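Local coordinates for protein mirolysin (Tannerella forsythia, PDB 6R7V) that probably cleaves proteins as a zinc-dependent metallopeptidase of the pappalysin family, held here in its latent zymogen form, at residues A[65-70]-A[187-192]. The protein carries 1 engineered substitution. Sequence-based numbering, arbitrary orientation.
Sequences AQIISQ and KHFGRD
Helix 64-77, which packs on the central sheet of the metallopeptidase domain, grips the loop that runs from strand 182-185 toward the zinc-binding helix 203-212. Polar side chains of the helix hold the loop backbone from Phe189 to Asp192. Gln66 NE2 donates to Phe189 O at 3.0 Å, in the carbonyl plane and on a lone pair. It also donates to Asp192 O at 3.0 Å, here from above the carbonyl plane. Both acceptors lie near the amide plane of Gln66, so both N-H bonds are used and the rotation of the amide is fixed. Gln66 OE1 accepts from Ser194 N and from a water that also donates to Arg191 O.

Ser69 OG accepts from Arg191 N at 2.9 Å, nearly straight at 166°. With chi1 at 78°, it lies between the backbone N and the carbonyl carbon of its own residue, from where it also donates to Gln66 O, one turn back. Gly190 CA lies 3.3 Å from Ser69 OG, and a side chain here would run into that hydroxyl and Gln66 O; its phi of 83° also suits a residue without CB.

Gln70 OE1 accepts from Gly190 N at 2.8 Å, with the donor above the carbonyl plane, while NE2 binds Gly202 O. Gln70 CG lies over one face of the Phe189 ring in a CH-pi contact, 3.8 Å from the centroid. Ile67 CA lies at the edge of that ring, and its CG1 is 4.0 Å from Phe189 CE1; the side chains of Ile67 and Phe189 also touch Val51 of strand 45-55.

Four direct hydrogen bonds between helix side chains and backbone N and O atoms probably set the path of this irregular loop, while Phe189 packs between the helix and strand 45-55.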
ATOM      1  N   ALA A  65      -4.691   6.176  19.393  1.00 21.61           N
ATOM      2  CA  ALA A  65      -3.315   6.693  19.279  1.00 21.33           C
ATOM      3  C   ALA A  65      -2.505   5.802  18.345  1.00 21.69           C
ATOM      4  O   ALA A  65      -1.725   6.329  17.557  1.00 20.01           O
ATOM      5  CB  ALA A  65      -2.640   6.788  20.649  1.00 22.42           C
ATOM      6  N   GLN A  66      -2.720   4.479  18.381  1.00 18.05           N
ATOM      7  CA  GLN A  66      -2.021   3.539  17.498  1.00 17.68           C
ATOM      8  C   GLN A  66      -2.389   3.829  16.029  1.00 17.35           C
ATOM      9  O   GLN A  66      -1.536   3.884  15.138  1.00 17.57           O
ATOM     10  CB  GLN A  66      -2.349   2.093  17.875  1.00 18.74           C
ATOM     11  CG  GLN A  66      -1.351   1.065  17.343  1.00 19.95           C
ATOM     12  CD  GLN A  66       0.048   1.230  17.902  1.00 21.38           C
ATOM     13  OE1 GLN A  66       0.245   1.626  19.061  1.00 21.67           O
ATOM     14  NE2 GLN A  66       1.038   0.886  17.103  1.00 18.63           N
ATOM     15  N   ILE A  67      -3.676   4.082  15.777  1.00 16.31           N
ATOM     16  CA  ILE A  67      -4.175   4.362  14.436  1.00 14.61           C
ATOM     17  C   ILE A  67      -3.662   5.720  13.920  1.00 15.69           C
ATOM     18  O   ILE A  67      -3.199   5.839  12.770  1.00 16.00           O
ATOM     19  CB  ILE A  67      -5.695   4.308  14.428  1.00 16.96           C
ATOM     20  CG1 ILE A  67      -6.157   2.864  14.684  1.00 18.87           C
ATOM     21  CG2 ILE A  67      -6.241   4.887  13.117  1.00 17.41           C
ATOM     22  CD1 ILE A  67      -7.628   2.788  15.046  1.00 20.81           C
ATOM     23  N   ILE A  68      -3.707   6.747  14.801  1.00 16.00           N
ATOM     24  CA  ILE A  68      -3.205   8.070  14.416  1.00 16.43           C
ATOM     25  C   ILE A  68      -1.701   7.980  14.083  1.00 17.26           C
ATOM     26  O   ILE A  68      -1.244   8.623  13.129  1.00 16.94           O
ATOM     27  CB  ILE A  68      -3.496   9.026  15.594  1.00 19.94           C
ATOM     28  CG1 ILE A  68      -5.022   9.298  15.665  1.00 21.85           C
ATOM     29  CG2 ILE A  68      -2.661  10.349  15.531  1.00 19.75           C
ATOM     30  CD1 ILE A  68      -5.474   9.933  16.968  1.00 28.28           C
ATOM     31  N   SER A  69      -0.948   7.160  14.831  1.00 16.05           N
ATOM     32  CA  SER A  69       0.471   7.011  14.520  1.00 14.96           C
ATOM     33  C   SER A  69       0.647   6.396  13.128  1.00 15.46           C
ATOM     34  O   SER A  69       1.591   6.777  12.438  1.00 15.84           O
ATOM     35  CB  SER A  69       1.206   6.185  15.565  1.00 18.97           C
ATOM     36  OG  SER A  69       1.013   4.788  15.448  1.00 19.61           O
ATOM     37  N   GLN A  70      -0.265   5.514  12.677  1.00 14.24           N
ATOM     38  CA  GLN A  70      -0.131   4.977  11.327  1.00 13.09           C
ATOM     39  C   GLN A  70      -0.363   6.048  10.266  1.00 14.20           C
ATOM     40  O   GLN A  70       0.338   6.075   9.234  1.00 13.12           O
ATOM     41  CB  GLN A  70      -1.104   3.809  11.105  1.00 14.07           C
ATOM     42  CG  GLN A  70      -0.973   3.187   9.706  1.00 13.88           C
ATOM     43  CD  GLN A  70       0.399   2.575   9.503  1.00 14.41           C
ATOM     44  OE1 GLN A  70       0.684   1.514  10.050  1.00 14.23           O
ATOM     45  NE2 GLN A  70       1.266   3.180   8.709  1.00 13.91           N
ATOM     46  N   LYS A 187      -1.252  -6.557  14.588  1.00 15.36           N
ATOM     47  CA  LYS A 187      -0.001  -6.493  15.330  1.00 16.46           C
ATOM     48  C   LYS A 187       1.022  -5.618  14.636  1.00 18.13           C
ATOM     49  O   LYS A 187       2.097  -5.395  15.205  1.00 19.13           O
ATOM     50  CB  LYS A 187       0.590  -7.905  15.488  1.00 19.38           C
ATOM     51  CG  LYS A 187      -0.118  -8.792  16.473  1.00 22.65           C
ATOM     52  CD  LYS A 187       0.493 -10.183  16.404  1.00 30.41           C
ATOM     53  CE  LYS A 187      -0.147 -11.114  17.394  1.00 33.08           C
ATOM     54  NZ  LYS A 187       0.348 -12.505  17.214  1.00 44.39           N
ATOM     55  N   HIS A 188       0.758  -5.169  13.396  1.00 16.06           N
ATOM     56  CA  HIS A 188       1.772  -4.437  12.647  1.00 15.50           C
ATOM     57  C   HIS A 188       1.182  -3.162  12.055  1.00 17.08           C
ATOM     58  O   HIS A 188       1.513  -2.774  10.933  1.00 18.32           O
ATOM     59  CB  HIS A 188       2.365  -5.372  11.575  1.00 16.78           C
ATOM     60  CG  HIS A 188       2.916  -6.633  12.193  1.00 19.16           C
ATOM     61  ND1 HIS A 188       3.998  -6.589  13.044  1.00 19.30           N
ATOM     62  CD2 HIS A 188       2.486  -7.917  12.110  1.00 21.29           C
ATOM     63  CE1 HIS A 188       4.207  -7.838  13.450  1.00 21.22           C
ATOM     64  NE2 HIS A 188       3.326  -8.674  12.916  1.00 21.74           N
ATOM     65  N   PHE A 189       0.292  -2.527  12.823  1.00 15.14           N
ATOM     66  CA  PHE A 189      -0.374  -1.294  12.456  1.00 14.49           C
ATOM     67  C   PHE A 189       0.084  -0.212  13.382  1.00 15.79           C
ATOM     68  O   PHE A 189       0.075  -0.398  14.610  1.00 16.82           O
ATOM     69  CB  PHE A 189      -1.912  -1.455  12.504  1.00 15.02           C
ATOM     70  CG  PHE A 189      -2.671  -0.424  11.717  1.00 15.19           C
ATOM     71  CD1 PHE A 189      -3.267   0.661  12.350  1.00 17.92           C
ATOM     72  CD2 PHE A 189      -2.720  -0.487  10.326  1.00 16.01           C
ATOM     73  CE1 PHE A 189      -3.965   1.620  11.607  1.00 16.45           C
ATOM     74  CE2 PHE A 189      -3.395   0.482   9.591  1.00 18.78           C
ATOM     75  CZ  PHE A 189      -4.056   1.500  10.237  1.00 17.21           C
ATOM     76  N   GLY A 190       0.489   0.910  12.809  1.00 14.50           N
ATOM     77  CA  GLY A 190       1.000   2.008  13.620  1.00 15.20           C
ATOM     78  C   GLY A 190       2.459   1.848  13.971  1.00 16.80           C
ATOM     79  O   GLY A 190       3.100   0.831  13.648  1.00 17.75           O
ATOM     80  N   ARG A 191       3.009   2.864  14.636  1.00 15.24           N
ATOM     81  CA  ARG A 191       4.429   2.886  14.981  1.00 15.44           C
ATOM     82  C   ARG A 191       4.627   2.732  16.475  1.00 19.21           C
ATOM     83  O   ARG A 191       3.987   3.448  17.248  1.00 19.44           O
ATOM     84  CB  ARG A 191       5.038   4.202  14.488  1.00 17.52           C
ATOM     85  CG  ARG A 191       6.515   4.358  14.866  1.00 17.77           C
ATOM     86  CD  ARG A 191       7.223   5.312  13.906  1.00 20.64           C
ATOM     87  NE  ARG A 191       6.678   6.671  14.010  1.00 20.30           N
ATOM     88  CZ  ARG A 191       6.960   7.639  13.140  1.00 22.43           C
ATOM     89  NH1 ARG A 191       7.736   7.394  12.093  1.00 19.66           N
ATOM     90  NH2 ARG A 191       6.444   8.849  13.297  1.00 23.22           N
ATOM     91  N   ASP A 192       5.550   1.831  16.884  1.00 18.83           N
ATOM     92  CA  ASP A 192       5.851   1.581  18.303  1.00 18.68           C
ATOM     93  C   ASP A 192       4.519   1.183  18.997  1.00 21.87           C
ATOM     94  O   ASP A 192       3.689   0.536  18.353  1.00 20.47           O
ATOM     95  CB  ASP A 192       6.586   2.794  18.944  1.00 20.31           C
ATOM     96  CG  ASP A 192       7.850   3.195  18.189  1.00 26.42           C
ATOM     97  OD1 ASP A 192       8.448   2.322  17.517  1.00 25.96           O
ATOM     98  OD2 ASP A 192       8.253   4.382  18.281  1.00 32.90           O
TER
HETATM   99  O   HOH W   1       1.735   4.334  18.847  1.00 38.17           O
HETATM  100  O   HOH W   2       1.774  -0.762   9.076  1.00 15.47           O